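Local coordinates for aspartate aminotransferase (Plasmodium falciparum, PDB 3K7Y), which probably catalyses the reversible transfer of an amino group from L-aspartate to 2-oxoglutarate, using pyridoxal 5'-phosphate as cofactor and working as a homodimer, at residues Tyr343-Tyr348 with Leu400-Ile405; Glu201-Lys206 with Lys237-Ser242; Asp50-Ala55 with Met251-Glu256; Ile110-Glu115 with Cys279-Lys284. All coordinates share one frame; numbering follows the deposited sequence.

Interaction 1 of 4, residues Tyr343-Tyr348 with Leu400-Ile405; sequences YDWNVY and LSLSQI
Leu402 reaches from the C-terminal helix toward two aromatic rings, Tyr343 and Trp345. This is a small apolar cluster near the C-terminus of an aminotransferase chain of class I. It joins the last turn of helix 390-403 to the loop between helix 304-335 and strand 355-357. The two methyl groups of Leu402 divide the work. CD2 lies 4.0 Å from Tyr343 OH and meets that ring obliquely. CD1 lies 4.1 Å from Trp345 CH2, at the edge of the indole and near its plane. No hydrogen bond crosses between the segments.

The aromatic pair is packed within its own loop. Tyr343 CB sits 3.7 Å above one face of the Trp345 ring, toward its rim. The Trp345 indole also touches Phe329 and Leu332 of helix 304-335, and Tyr343 N donates a hydrogen bond to Gln336 OE1. Between the two aromatic residues, Asp344 closes an Asx turn with its carboxylate. After Trp345 comes a 3-10 turn at 346-348. In the Asx turn Asn346 N donates to Asp344 OD1 at 3.1 Å, approaching from above the carboxylate plane rather than within it.

Interaction 2 of 4, residues Glu201-Lys206 with Lys237-Ser242; sequences EIVLHK and KNIAFS
Leu204 and Ile239 pass each other at a slant, and their branches touch at two points. Leu204 CG lies 4.0 Å from Ile239 CD1. Leu204 CD2 lies 4.1 Å from Ile239 CG1, one bond back along the isoleucine. Leu204 leaves the helix beside the isoleucine rather than straight at it. With CG beside the backbone N (chi1 -81°), its branched end meets Ile239. Ile239 does point toward the helix. Its longer arm, CG1 to CD1, meets Leu204, while its short branch CG2 goes to Val203. There Ile239 CG2 and Val203 CG1 are 4.4 Å apart, a looser touch. Ile239 is therefore the shared partner of two successive helix residues.

The contact packs helix 193-206 against the lead-in to strand 241-246. That strand belongs to the mixed sheet of the large, cofactor-binding domain of fold-type I enzymes. It runs parallel to strand 209-214, which follows the helix in the chain.

Phe234 of helix 229-235 touches both Val203 and Ile239, so a second helix shares this apolar patch. Val203 and Ile239 are buried, whereas Leu204 lies at the exposed border. The backbone of Ile239 is also held, since its O makes a hydrogen bond with Tyr92 OH. Next along the chain, Ala240 packs on Asp2 of the second subunit.

Interaction 3 of 4, residues Asp50-Ala55 with Met251-Glu256; sequences DSVLNA and MSLYGE
Val52 points from helix 50-62 toward the loop 251-256, and its two methyl groups meet different residues there. Its CB already lies 4.1 Å from Met251 O. The valine then forks. CG1 is anti to the backbone N (chi1 159°) and packs on Leu253, 4.1 Å from its CD2. CG2 takes the other branch and faces Met251. It sits beside the carbonyl oxygen of that residue. Val52 CG2 is 4.1 Å from both Met251 CB and Met251 CG. The valine and methionine side chains cross at about a right angle. The methionine chain bends at chi2 (101°), so that its sulfur and CE run off from Val52. All three residues are buried.

Met251 O also accepts a hydrogen bond from Ser252 OG at 2.6 Å, so the carbonyl that meets the valine has a polar partner too. Leu253 O accepts one from Ser248 OG. Ser248 binds pyridoxal 5'-phosphate, and the cofactor lies about 8 Å from the Leu253 side chain. Met251 comes two residues after Lys249, another cofactor-binding residue.

The loop runs between strands 241-246 and 258-264 of the large-domain sheet. Leu300 of helix 291-302 touches both Val52 and Met251, and Trp310 of helix 304-335 touches Met251. Lys66 of the second subunit packs on Val52 and Leu253, placing helix 50-62 and the loop at the dimer interface.

Interaction 4 of 4, residues Ile110-Glu115 with Cys279-Lys284; sequences IFVLLE and CFIVRK
Ile281 and Val112 make the central apolar contact between helices 105-118 and 268-283. Ile281 CG2 lies 3.9 Å from Val112 CG1, and the two side chains slant across each other. Val112 CG1 is anti to the backbone N (chi1 178°), which turns this methyl to the second helix. It also lies 4.5 Å from Val282 CG2, a more distant touch.

Glu115 joins through its aliphatic part. Its CB is 3.9 Å from Ile281 CG2, so one methyl of Ile281 is shared by two residues a helical turn apart. The other end of the isoleucine, CD1, lies 4.0 Å from the backbone O of Glu115. The carboxylate does not take part. The glutamate chain bends at chi2 (-58°) and leads off, and its OE1 forms a long, weak ion pair with Arg142 NH1.

No hydrogen bond joins the two segments. Arg283 NH2 makes one with Asn134 OD1 of the second subunit.

The axes of segments 110-115 and 279-283 cross at 108° and come within 10.2 Å. The inner side of helix 105-118 rests on the large-domain sheet, where Leu113 touches Ile211 of strand 209-214 and Cys244 of strand 241-246. Ile110 of the same helix belongs to the pyridoxal-phosphate pocket. Phe285 of the second subunit meets the Phe111 ring edge to face. Helix 268-283 packs on the Val112 and Glu115 side of helix 105-118.

Interactions 2, 3 and 4 lie around parts of the large domain, while interaction 1 lies apart near the C-terminus, its centre 38 to 45 Å from the others. Interactions 2 and 4 have centres 25 Å apart and touch directly, Ser242 CB lying 4.2 Å from Leu113 CD2. Strand 241-246 links them: Phe241 and Ser242 belong to interaction 2, and its Cys244 touches Ile110 and Leu113 of helix 105-118. The segments of interactions 3 and 4 alternate along the chain, and those of interaction 2 fall within the span of each. Interaction 1 follows later. Interactions 2, 3 and 4 join distant parts of the sequence, and all three touch the second subunit.

Interaction 1 of 4, residues Tyr343-Tyr348 with Leu400-Ile405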
loop_
_atom_site.group_PDB
_atom_site.type_symbol
_atom_site.label_atom_id
_atom_site.label_comp_id
_atom_site.label_asym_id
_atom_site.label_seq_id
_atom_site.Cartn_x
_atom_site.Cartn_y
_atom_site.Cartn_z
ATOM N N TYR A 343 26.785 -37.105 9.902
ATOM C CA TYR A 343 26.240 -35.835 10.404
ATOM C C TYR A 343 25.147 -36.034 11.447
ATOM O O TYR A 343 24.307 -36.916 11.316
ATOM C CB TYR A 343 25.644 -35.020 9.256
ATOM C CG TYR A 343 26.629 -34.584 8.204
ATOM C CD1 TYR A 343 27.506 -33.512 8.433
ATOM C CD2 TYR A 343 26.674 -35.222 6.961
ATOM C CE1 TYR A 343 28.417 -33.099 7.453
ATOM C CE2 TYR A 343 27.578 -34.814 5.971
ATOM C CZ TYR A 343 28.445 -33.754 6.227
ATOM O OH TYR A 343 29.337 -33.361 5.259
ATOM N N ASP A 344 25.133 -35.197 12.473
ATOM C CA ASP A 344 24.040 -35.252 13.432
ATOM C C ASP A 344 22.859 -34.400 12.937
ATOM O O ASP A 344 22.885 -33.162 13.015
ATOM C CB ASP A 344 24.502 -34.832 14.840
ATOM C CG ASP A 344 23.444 -35.084 15.908
ATOM O OD1 ASP A 344 22.410 -35.710 15.591
ATOM O OD2 ASP A 344 23.647 -34.654 17.064
ATOM N N TRP A 345 21.832 -35.077 12.423
ATOM C CA TRP A 345 20.644 -34.396 11.928
ATOM C C TRP A 345 19.611 -34.138 13.019
ATOM O O TRP A 345 18.593 -33.495 12.759
ATOM C CB TRP A 345 19.994 -35.185 10.793
ATOM C CG TRP A 345 20.863 -35.335 9.594
ATOM C CD1 TRP A 345 21.520 -36.470 9.197
ATOM C CD2 TRP A 345 21.183 -34.325 8.621
ATOM N NE1 TRP A 345 22.223 -36.232 8.040
ATOM C CE2 TRP A 345 22.037 -34.925 7.665
ATOM C CE3 TRP A 345 20.832 -32.972 8.465
ATOM C CZ2 TRP A 345 22.547 -34.217 6.565
ATOM C CZ3 TRP A 345 21.338 -32.271 7.371
ATOM C CH2 TRP A 345 22.190 -32.896 6.436
ATOM N N ASN A 346 19.869 -34.628 14.232
ATOM C CA ASN A 346 18.915 -34.491 15.338
ATOM C C ASN A 346 18.769 -33.042 15.851
ATOM O O ASN A 346 17.761 -32.686 16.476
ATOM C CB ASN A 346 19.311 -35.427 16.481
ATOM C CG ASN A 346 18.145 -36.258 16.987
ATOM O OD1 ASN A 346 17.971 -37.403 16.576
ATOM N ND2 ASN A 346 17.340 -35.689 17.880
ATOM N N VAL A 347 19.767 -32.213 15.562
ATOM C CA VAL A 347 19.847 -30.879 16.126
ATOM C C VAL A 347 19.009 -29.857 15.360
ATOM O O VAL A 347 18.927 -28.689 15.747
ATOM C CB VAL A 347 21.295 -30.388 16.195
ATOM C CG1 VAL A 347 21.413 -29.315 17.279
ATOM C CG2 VAL A 347 22.243 -31.548 16.478
ATOM N N TYR A 348 18.379 -30.289 14.279
ATOM C CA TYR A 348 17.597 -29.374 13.477
ATOM C C TYR A 348 16.116 -29.581 13.704
ATOM O O TYR A 348 15.289 -28.922 13.067
ATOM C CB TYR A 348 17.887 -29.579 11.998
ATOM C CG TYR A 348 19.322 -29.427 11.581
ATOM C CD1 TYR A 348 19.827 -28.196 11.211
ATOM C CD2 TYR A 348 20.157 -30.520 11.526
ATOM C CE1 TYR A 348 21.128 -28.051 10.824
ATOM C CE2 TYR A 348 21.475 -30.388 11.145
ATOM C CZ TYR A 348 21.953 -29.146 10.790
ATOM O OH TYR A 348 23.268 -29.011 10.397
ATOM N N LEU A 400 23.497 -37.620 -1.591
ATOM C CA LEU A 400 24.229 -37.815 -2.850
ATOM C C LEU A 400 25.078 -36.592 -3.108
ATOM O O LEU A 400 26.301 -36.666 -3.325
ATOM C CB LEU A 400 23.249 -38.005 -4.021
ATOM C CG LEU A 400 23.786 -38.575 -5.341
ATOM C CD1 LEU A 400 22.641 -39.071 -6.230
ATOM C CD2 LEU A 400 24.651 -37.575 -6.088
ATOM N N SER A 401 24.395 -35.457 -3.053
ATOM C CA SER A 401 25.021 -34.196 -3.327
ATOM C C SER A 401 26.071 -33.846 -2.290
ATOM O O SER A 401 27.130 -33.308 -2.623
ATOM C CB SER A 401 23.994 -33.115 -3.382
ATOM O OG SER A 401 24.538 -32.097 -4.159
ATOM N N LEU A 402 25.790 -34.172 -1.033
ATOM C CA LEU A 402 26.720 -33.877 0.034
ATOM C C LEU A 402 28.017 -34.646 -0.102
ATOM O O LEU A 402 29.088 -34.121 0.211
ATOM C CB LEU A 402 26.078 -34.136 1.387
ATOM C CG LEU A 402 25.590 -32.828 1.998
ATOM C CD1 LEU A 402 24.574 -33.059 3.109
ATOM C CD2 LEU A 402 26.793 -32.030 2.487
ATOM N N SER A 403 27.917 -35.878 -0.596
ATOM C CA SER A 403 29.066 -36.766 -0.665
ATOM C C SER A 403 30.082 -36.365 -1.730
ATOM O O SER A 403 31.243 -36.761 -1.641
ATOM C CB SER A 403 28.623 -38.206 -0.874
ATOM O OG SER A 403 29.664 -38.972 -1.475
ATOM N N GLN A 404 29.660 -35.593 -2.731
ATOM C CA GLN A 404 30.604 -35.094 -3.730
ATOM C C GLN A 404 31.493 -33.988 -3.158
ATOM O O GLN A 404 31.540 -32.887 -3.710
ATOM C CB GLN A 404 29.888 -34.535 -4.956
ATOM C CG GLN A 404 29.001 -35.489 -5.717
ATOM C CD GLN A 404 28.520 -34.888 -7.033
ATOM O OE1 GLN A 404 28.789 -33.721 -7.327
ATOM N NE2 GLN A 404 27.812 -35.688 -7.833
ATOM N N ILE A 405 32.171 -34.261 -2.043
ATOM C CA ILE A 405 33.185 -33.336 -1.501
ATOM C C ILE A 405 34.184 -34.049 -0.579
ATOM O O ILE A 405 35.229 -34.586 -1.001
ATOM C CB ILE A 405 32.566 -32.097 -0.783
ATOM C CG1 ILE A 405 31.057 -31.980 -1.078
ATOM C CG2 ILE A 405 33.378 -30.841 -1.118
ATOM C CD1 ILE A 405 30.596 -30.643 -1.558
ATOM O OXT ILE A 405 33.942 -34.094 0.629
#

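Interaction 2 of 4, residues Glu201-Lys206 with Lys237-Ser242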
loop_
_atom_site.group_PDB
_atom_site.type_symbol
_atom_site.label_atom_id
_atom_site.label_comp_id
_atom_site.label_asym_id
_atom_site.label_seq_id
_atom_site.Cartn_x
_atom_site.Cartn_y
_atom_site.Cartn_z
ATOM N N GLU A 201 14.916 -7.606 32.555
ATOM C CA GLU A 201 15.762 -6.844 33.468
ATOM C C GLU A 201 16.780 -5.969 32.744
ATOM O O GLU A 201 16.970 -4.808 33.123
ATOM C CB GLU A 201 16.456 -7.736 34.495
ATOM C CG GLU A 201 17.003 -6.903 35.639
ATOM C CD GLU A 201 17.316 -7.712 36.874
ATOM O OE1 GLU A 201 17.284 -7.117 37.978
ATOM O OE2 GLU A 201 17.593 -8.931 36.737
ATOM N N ILE A 202 17.420 -6.537 31.718
ATOM C CA ILE A 202 18.372 -5.816 30.858
ATOM C C ILE A 202 17.687 -4.643 30.161
ATOM O O ILE A 202 18.178 -3.509 30.191
ATOM C CB ILE A 202 18.989 -6.731 29.760
ATOM C CG1 ILE A 202 19.586 -8.011 30.362
ATOM C CG2 ILE A 202 20.024 -5.958 28.915
ATOM C CD1 ILE A 202 20.431 -8.819 29.371
ATOM N N VAL A 203 16.551 -4.935 29.537
ATOM C CA VAL A 203 15.771 -3.941 28.806
ATOM C C VAL A 203 15.323 -2.805 29.717
ATOM O O VAL A 203 15.264 -1.661 29.278
ATOM C CB VAL A 203 14.550 -4.588 28.103
ATOM C CG1 VAL A 203 13.614 -3.528 27.512
ATOM C CG2 VAL A 203 15.014 -5.539 27.027
ATOM N N LEU A 204 15.025 -3.122 30.977
ATOM C CA LEU A 204 14.660 -2.105 31.967
ATOM C C LEU A 204 15.834 -1.221 32.390
ATOM O O LEU A 204 15.684 -0.003 32.511
ATOM C CB LEU A 204 14.035 -2.746 33.203
ATOM C CG LEU A 204 12.562 -3.113 33.083
ATOM C CD1 LEU A 204 12.204 -4.165 34.119
ATOM C CD2 LEU A 204 11.681 -1.885 33.220
ATOM N N HIS A 205 16.991 -1.834 32.623
ATOM C CA HIS A 205 18.177 -1.082 33.008
ATOM C C HIS A 205 18.646 -0.177 31.879
ATOM O O HIS A 205 18.950 0.991 32.114
ATOM C CB HIS A 205 19.312 -2.005 33.474
ATOM C CG HIS A 205 20.452 -1.278 34.125
ATOM N ND1 HIS A 205 21.761 -1.416 33.709
ATOM C CD2 HIS A 205 20.477 -0.396 35.155
ATOM C CE1 HIS A 205 22.543 -0.659 34.461
ATOM N NE2 HIS A 205 21.789 -0.028 35.345
ATOM N N LYS A 206 18.679 -0.706 30.656
ATOM C CA LYS A 206 19.210 0.035 29.509
ATOM C C LYS A 206 18.151 0.885 28.792
ATOM O O LYS A 206 18.462 1.645 27.857
ATOM C CB LYS A 206 19.864 -0.924 28.511
ATOM C CG LYS A 206 20.835 -1.919 29.118
ATOM C CD LYS A 206 22.166 -1.849 28.426
ATOM C CE LYS A 206 23.042 -0.851 29.126
ATOM N NZ LYS A 206 23.859 -0.119 28.138
ATOM N N LYS A 237 4.435 -5.412 34.440
ATOM C CA LYS A 237 5.485 -4.437 34.775
ATOM C C LYS A 237 5.817 -3.633 33.514
ATOM O O LYS A 237 6.851 -3.818 32.878
ATOM C CB LYS A 237 6.714 -5.093 35.438
ATOM C CG LYS A 237 6.691 -5.048 37.003
ATOM C CD LYS A 237 5.830 -6.161 37.655
ATOM C CE LYS A 237 5.261 -5.757 39.030
ATOM N NZ LYS A 237 6.282 -5.487 40.083
ATOM N N ASN A 238 4.895 -2.735 33.192
ATOM C CA ASN A 238 4.776 -2.145 31.874
ATOM C C ASN A 238 6.007 -1.481 31.299
ATOM O O ASN A 238 6.532 -0.529 31.864
ATOM C CB ASN A 238 3.569 -1.197 31.808
ATOM C CG ASN A 238 3.554 -0.170 32.916
ATOM O OD1 ASN A 238 4.589 0.349 33.331
ATOM N ND2 ASN A 238 2.363 0.141 33.392
ATOM N N ILE A 239 6.464 -2.010 30.170
ATOM C CA ILE A 239 7.504 -1.379 29.365
ATOM C C ILE A 239 6.847 -0.994 28.039
ATOM O O ILE A 239 5.831 -1.589 27.658
ATOM C CB ILE A 239 8.727 -2.320 29.109
ATOM C CG1 ILE A 239 9.030 -3.206 30.326
ATOM C CG2 ILE A 239 9.961 -1.496 28.732
ATOM C CD1 ILE A 239 10.096 -4.269 30.091
ATOM N N ALA A 240 7.406 0.005 27.351
ATOM C CA ALA A 240 6.883 0.453 26.049
ATOM C C ALA A 240 7.660 -0.149 24.863
ATOM O O ALA A 240 8.860 -0.424 24.970
ATOM C CB ALA A 240 6.876 1.965 25.983
ATOM N N PHE A 241 6.978 -0.363 23.740
ATOM C CA PHE A 241 7.602 -1.008 22.583
ATOM C C PHE A 241 6.719 -0.902 21.340
ATOM O O PHE A 241 5.732 -0.169 21.339
ATOM C CB PHE A 241 7.897 -2.477 22.909
ATOM C CG PHE A 241 6.710 -3.226 23.448
ATOM C CD1 PHE A 241 6.619 -3.524 24.791
ATOM C CD2 PHE A 241 5.680 -3.629 22.603
ATOM C CE1 PHE A 241 5.526 -4.209 25.285
ATOM C CE2 PHE A 241 4.587 -4.306 23.087
ATOM C CZ PHE A 241 4.508 -4.596 24.427
ATOM N N SER A 242 7.066 -1.638 20.290
ATOM C CA SER A 242 6.285 -1.620 19.063
ATOM C C SER A 242 6.120 -2.999 18.474
ATOM O O SER A 242 6.972 -3.880 18.669
ATOM C CB SER A 242 6.939 -0.725 18.029
ATOM O OG SER A 242 6.635 0.608 18.309
#

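Interaction 3 of 4, residues Asp50-Ala55 with Met251-Glu256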
loop_
_atom_site.group_PDB
_atom_site.type_symbol
_atom_site.label_atom_id
_atom_site.label_comp_id
_atom_site.label_asym_id
_atom_site.label_seq_id
_atom_site.Cartn_x
_atom_site.Cartn_y
_atom_site.Cartn_z
ATOM N N ASP A 50 -10.795 -22.433 5.542
ATOM C CA ASP A 50 -12.212 -22.353 5.202
ATOM C C ASP A 50 -12.838 -21.169 5.920
ATOM O O ASP A 50 -13.688 -20.477 5.365
ATOM C CB ASP A 50 -12.944 -23.648 5.569
ATOM C CG ASP A 50 -12.855 -24.707 4.477
ATOM O OD1 ASP A 50 -11.740 -25.000 3.994
ATOM O OD2 ASP A 50 -13.911 -25.261 4.110
ATOM N N SER A 51 -12.402 -20.942 7.158
ATOM C CA SER A 51 -12.768 -19.743 7.917
ATOM C C SER A 51 -12.576 -18.490 7.075
ATOM O O SER A 51 -13.425 -17.605 7.054
ATOM C CB SER A 51 -11.919 -19.634 9.185
ATOM O OG SER A 51 -12.151 -20.725 10.054
ATOM N N VAL A 52 -11.448 -18.437 6.373
ATOM C CA VAL A 52 -11.102 -17.306 5.521
ATOM C C VAL A 52 -11.991 -17.219 4.289
ATOM O O VAL A 52 -12.463 -16.133 3.953
ATOM C CB VAL A 52 -9.608 -17.315 5.139
ATOM C CG1 VAL A 52 -9.363 -16.490 3.893
ATOM C CG2 VAL A 52 -8.767 -16.798 6.303
ATOM N N LEU A 53 -12.233 -18.355 3.635
ATOM C CA LEU A 53 -13.179 -18.404 2.519
ATOM C C LEU A 53 -14.591 -17.979 2.948
ATOM O O LEU A 53 -15.343 -17.403 2.156
ATOM C CB LEU A 53 -13.222 -19.797 1.871
ATOM C CG LEU A 53 -12.013 -20.439 1.169
ATOM C CD1 LEU A 53 -12.461 -21.527 0.201
ATOM C CD2 LEU A 53 -11.162 -19.432 0.431
ATOM N N ASN A 54 -14.940 -18.259 4.202
ATOM C CA ASN A 54 -16.240 -17.876 4.734
ATOM C C ASN A 54 -16.299 -16.405 5.143
ATOM O O ASN A 54 -17.290 -15.723 4.880
ATOM C CB ASN A 54 -16.654 -18.800 5.881
ATOM C CG ASN A 54 -16.899 -20.233 5.420
ATOM O OD1 ASN A 54 -16.923 -21.156 6.232
ATOM N ND2 ASN A 54 -17.073 -20.424 4.112
ATOM N N ALA A 55 -15.236 -15.915 5.772
ATOM C CA ALA A 55 -15.110 -14.488 6.033
ATOM C C ALA A 55 -15.285 -13.720 4.718
ATOM O O ALA A 55 -16.009 -12.725 4.665
ATOM C CB ALA A 55 -13.767 -14.170 6.685
ATOM N N MET A 251 -3.471 -16.167 8.555
ATOM C CA MET A 251 -4.756 -16.342 7.908
ATOM C C MET A 251 -4.606 -16.849 6.485
ATOM O O MET A 251 -5.578 -16.879 5.735
ATOM C CB MET A 251 -5.452 -15.001 7.831
ATOM C CG MET A 251 -6.385 -14.730 8.925
ATOM S SD MET A 251 -5.592 -13.660 10.088
ATOM C CE MET A 251 -6.963 -13.364 11.214
ATOM N N SER A 252 -3.385 -17.214 6.098
ATOM C CA SER A 252 -3.065 -17.551 4.709
ATOM C C SER A 252 -3.441 -16.427 3.727
ATOM O O SER A 252 -3.704 -16.703 2.552
ATOM C CB SER A 252 -3.769 -18.840 4.292
ATOM O OG SER A 252 -5.076 -18.527 3.807
ATOM N N LEU A 253 -3.482 -15.184 4.217
ATOM C CA LEU A 253 -3.806 -13.994 3.413
ATOM C C LEU A 253 -2.563 -13.410 2.768
ATOM O O LEU A 253 -2.061 -12.360 3.191
ATOM C CB LEU A 253 -4.406 -12.894 4.289
ATOM C CG LEU A 253 -5.741 -13.041 4.995
ATOM C CD1 LEU A 253 -5.974 -11.812 5.867
ATOM C CD2 LEU A 253 -6.863 -13.242 4.002
ATOM N N TYR A 254 -2.052 -14.061 1.743
ATOM C CA TYR A 254 -0.791 -13.618 1.193
ATOM C C TYR A 254 -0.952 -12.314 0.403
ATOM O O TYR A 254 -0.533 -11.237 0.865
ATOM C CB TYR A 254 -0.143 -14.742 0.394
ATOM C CG TYR A 254 0.218 -15.939 1.272
ATOM C CD1 TYR A 254 1.442 -15.996 1.941
ATOM C CD2 TYR A 254 -0.663 -17.001 1.441
ATOM C CE1 TYR A 254 1.772 -17.084 2.748
ATOM C CE2 TYR A 254 -0.342 -18.080 2.237
ATOM C CZ TYR A 254 0.875 -18.123 2.886
ATOM O OH TYR A 254 1.187 -19.208 3.679
ATOM N N GLY A 255 -1.605 -12.398 -0.750
ATOM C CA GLY A 255 -1.777 -11.237 -1.618
ATOM C C GLY A 255 -2.668 -10.133 -1.084
ATOM O O GLY A 255 -2.663 -9.030 -1.622
ATOM N N GLU A 256 -3.444 -10.416 -0.043
ATOM C CA GLU A 256 -4.331 -9.409 0.520
ATOM C C GLU A 256 -3.533 -8.281 1.175
ATOM O O GLU A 256 -4.027 -7.158 1.345
ATOM C CB GLU A 256 -5.271 -10.061 1.525
ATOM C CG GLU A 256 -6.714 -10.324 1.065
ATOM C CD GLU A 256 -6.945 -10.211 -0.440
ATOM O OE1 GLU A 256 -6.921 -9.078 -0.980
ATOM O OE2 GLU A 256 -7.203 -11.257 -1.069
#

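Interaction 4 of 4, residues Ile110-Glu115 with Cys279-Lys284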
loop_
_atom_site.group_PDB
_atom_site.type_symbol
_atom_site.label_atom_id
_atom_site.label_comp_id
_atom_site.label_asym_id
_atom_site.label_seq_id
_atom_site.Cartn_x
_atom_site.Cartn_y
_atom_site.Cartn_z
ATOM N N ILE A 110 6.379 -2.469 8.891
ATOM C CA ILE A 110 7.782 -2.244 9.194
ATOM C C ILE A 110 8.139 -0.897 8.607
ATOM O O ILE A 110 8.541 0.019 9.330
ATOM C CB ILE A 110 8.709 -3.352 8.626
ATOM C CG1 ILE A 110 8.486 -4.676 9.361
ATOM C CG2 ILE A 110 10.186 -2.948 8.726
ATOM C CD1 ILE A 110 8.803 -5.928 8.480
ATOM N N PHE A 111 7.944 -0.751 7.305
ATOM C CA PHE A 111 8.362 0.491 6.661
ATOM C C PHE A 111 7.751 1.774 7.215
ATOM O O PHE A 111 8.497 2.724 7.376
ATOM C CB PHE A 111 8.235 0.424 5.151
ATOM C CG PHE A 111 7.094 1.177 4.598
ATOM C CD1 PHE A 111 6.051 0.505 3.993
ATOM C CD2 PHE A 111 7.084 2.572 4.625
ATOM C CE1 PHE A 111 4.994 1.212 3.419
ATOM C CE2 PHE A 111 6.046 3.291 4.070
ATOM C CZ PHE A 111 4.991 2.613 3.465
ATOM N N VAL A 112 6.449 1.823 7.525
ATOM C CA VAL A 112 5.895 3.073 8.085
ATOM C C VAL A 112 6.586 3.399 9.392
ATOM O O VAL A 112 6.856 4.572 9.681
ATOM C CB VAL A 112 4.352 3.103 8.346
ATOM C CG1 VAL A 112 3.949 4.459 8.988
ATOM C CG2 VAL A 112 3.547 2.906 7.063
ATOM N N LEU A 113 6.881 2.362 10.176
ATOM C CA LEU A 113 7.582 2.551 11.443
ATOM C C LEU A 113 8.985 3.084 11.248
ATOM O O LEU A 113 9.446 3.922 12.024
ATOM C CB LEU A 113 7.646 1.257 12.229
ATOM C CG LEU A 113 8.431 1.312 13.522
ATOM C CD1 LEU A 113 7.818 2.323 14.498
ATOM C CD2 LEU A 113 8.438 -0.073 14.120
ATOM N N LEU A 114 9.666 2.603 10.217
ATOM C CA LEU A 114 10.995 3.116 9.938
ATOM C C LEU A 114 10.888 4.558 9.472
ATOM O O LEU A 114 11.664 5.415 9.897
ATOM C CB LEU A 114 11.730 2.240 8.934
ATOM C CG LEU A 114 12.156 0.840 9.390
ATOM C CD1 LEU A 114 12.623 0.046 8.204
ATOM C CD2 LEU A 114 13.258 0.907 10.402
ATOM N N GLU A 115 9.897 4.843 8.634
ATOM C CA GLU A 115 9.660 6.230 8.237
ATOM C C GLU A 115 9.401 7.033 9.498
ATOM O O GLU A 115 9.795 8.194 9.591
ATOM C CB GLU A 115 8.500 6.386 7.238
ATOM C CG GLU A 115 8.786 5.941 5.820
ATOM C CD GLU A 115 9.972 6.647 5.152
ATOM O OE1 GLU A 115 10.131 6.503 3.916
ATOM O OE2 GLU A 115 10.768 7.335 5.834
ATOM N N CYS A 279 -0.700 9.254 10.473
ATOM C CA CYS A 279 -1.568 9.652 9.359
ATOM C C CYS A 279 -0.814 10.567 8.431
ATOM O O CYS A 279 -0.798 10.380 7.214
ATOM C CB CYS A 279 -2.817 10.363 9.864
ATOM S SG CYS A 279 -3.885 9.257 10.767
ATOM N N PHE A 280 -0.170 11.547 9.038
ATOM C CA PHE A 280 0.690 12.444 8.322
ATOM C C PHE A 280 1.666 11.660 7.450
ATOM O O PHE A 280 1.594 11.726 6.220
ATOM C CB PHE A 280 1.442 13.317 9.307
ATOM C CG PHE A 280 2.251 14.366 8.653
ATOM C CD1 PHE A 280 3.599 14.142 8.368
ATOM C CD2 PHE A 280 1.666 15.580 8.289
ATOM C CE1 PHE A 280 4.362 15.126 7.748
ATOM C CE2 PHE A 280 2.414 16.563 7.668
ATOM C CZ PHE A 280 3.768 16.337 7.390
ATOM N N ILE A 281 2.566 10.913 8.082
ATOM C CA ILE A 281 3.498 10.056 7.346
ATOM C C ILE A 281 2.840 9.247 6.214
ATOM O O ILE A 281 3.329 9.271 5.081
ATOM C CB ILE A 281 4.296 9.148 8.289
ATOM C CG1 ILE A 281 5.398 9.971 8.960
ATOM C CG2 ILE A 281 4.910 7.995 7.533
ATOM C CD1 ILE A 281 5.981 9.340 10.220
ATOM N N VAL A 282 1.728 8.569 6.503
ATOM C CA VAL A 282 1.045 7.752 5.498
ATOM C C VAL A 282 0.626 8.544 4.247
ATOM O O VAL A 282 0.582 7.976 3.152
ATOM C CB VAL A 282 -0.190 7.035 6.087
ATOM C CG1 VAL A 282 -0.941 6.246 4.992
ATOM C CG2 VAL A 282 0.212 6.131 7.232
ATOM N N ARG A 283 0.338 9.841 4.424
ATOM C CA ARG A 283 -0.184 10.710 3.363
ATOM C C ARG A 283 0.831 11.174 2.319
ATOM O O ARG A 283 0.436 11.690 1.266
ATOM C CB ARG A 283 -0.854 11.937 3.955
ATOM C CG ARG A 283 -2.291 11.732 4.358
ATOM C CD ARG A 283 -3.084 13.021 4.153
ATOM N NE ARG A 283 -3.347 13.297 2.725
ATOM C CZ ARG A 283 -4.559 13.518 2.202
ATOM N NH1 ARG A 283 -5.638 13.521 2.985
ATOM N NH2 ARG A 283 -4.695 13.770 0.897
ATOM N N LYS A 284 2.125 11.019 2.601
ATOM C CA LYS A 284 3.148 11.234 1.571
ATOM C C LYS A 284 3.484 9.915 0.880
ATOM O O LYS A 284 4.521 9.822 0.219
ATOM C CB LYS A 284 4.435 11.820 2.146
ATOM C CG LYS A 284 4.286 12.415 3.527
ATOM C CD LYS A 284 5.601 12.945 4.078
ATOM C CE LYS A 284 5.325 14.014 5.140
ATOM N NZ LYS A 284 6.535 14.713 5.690
#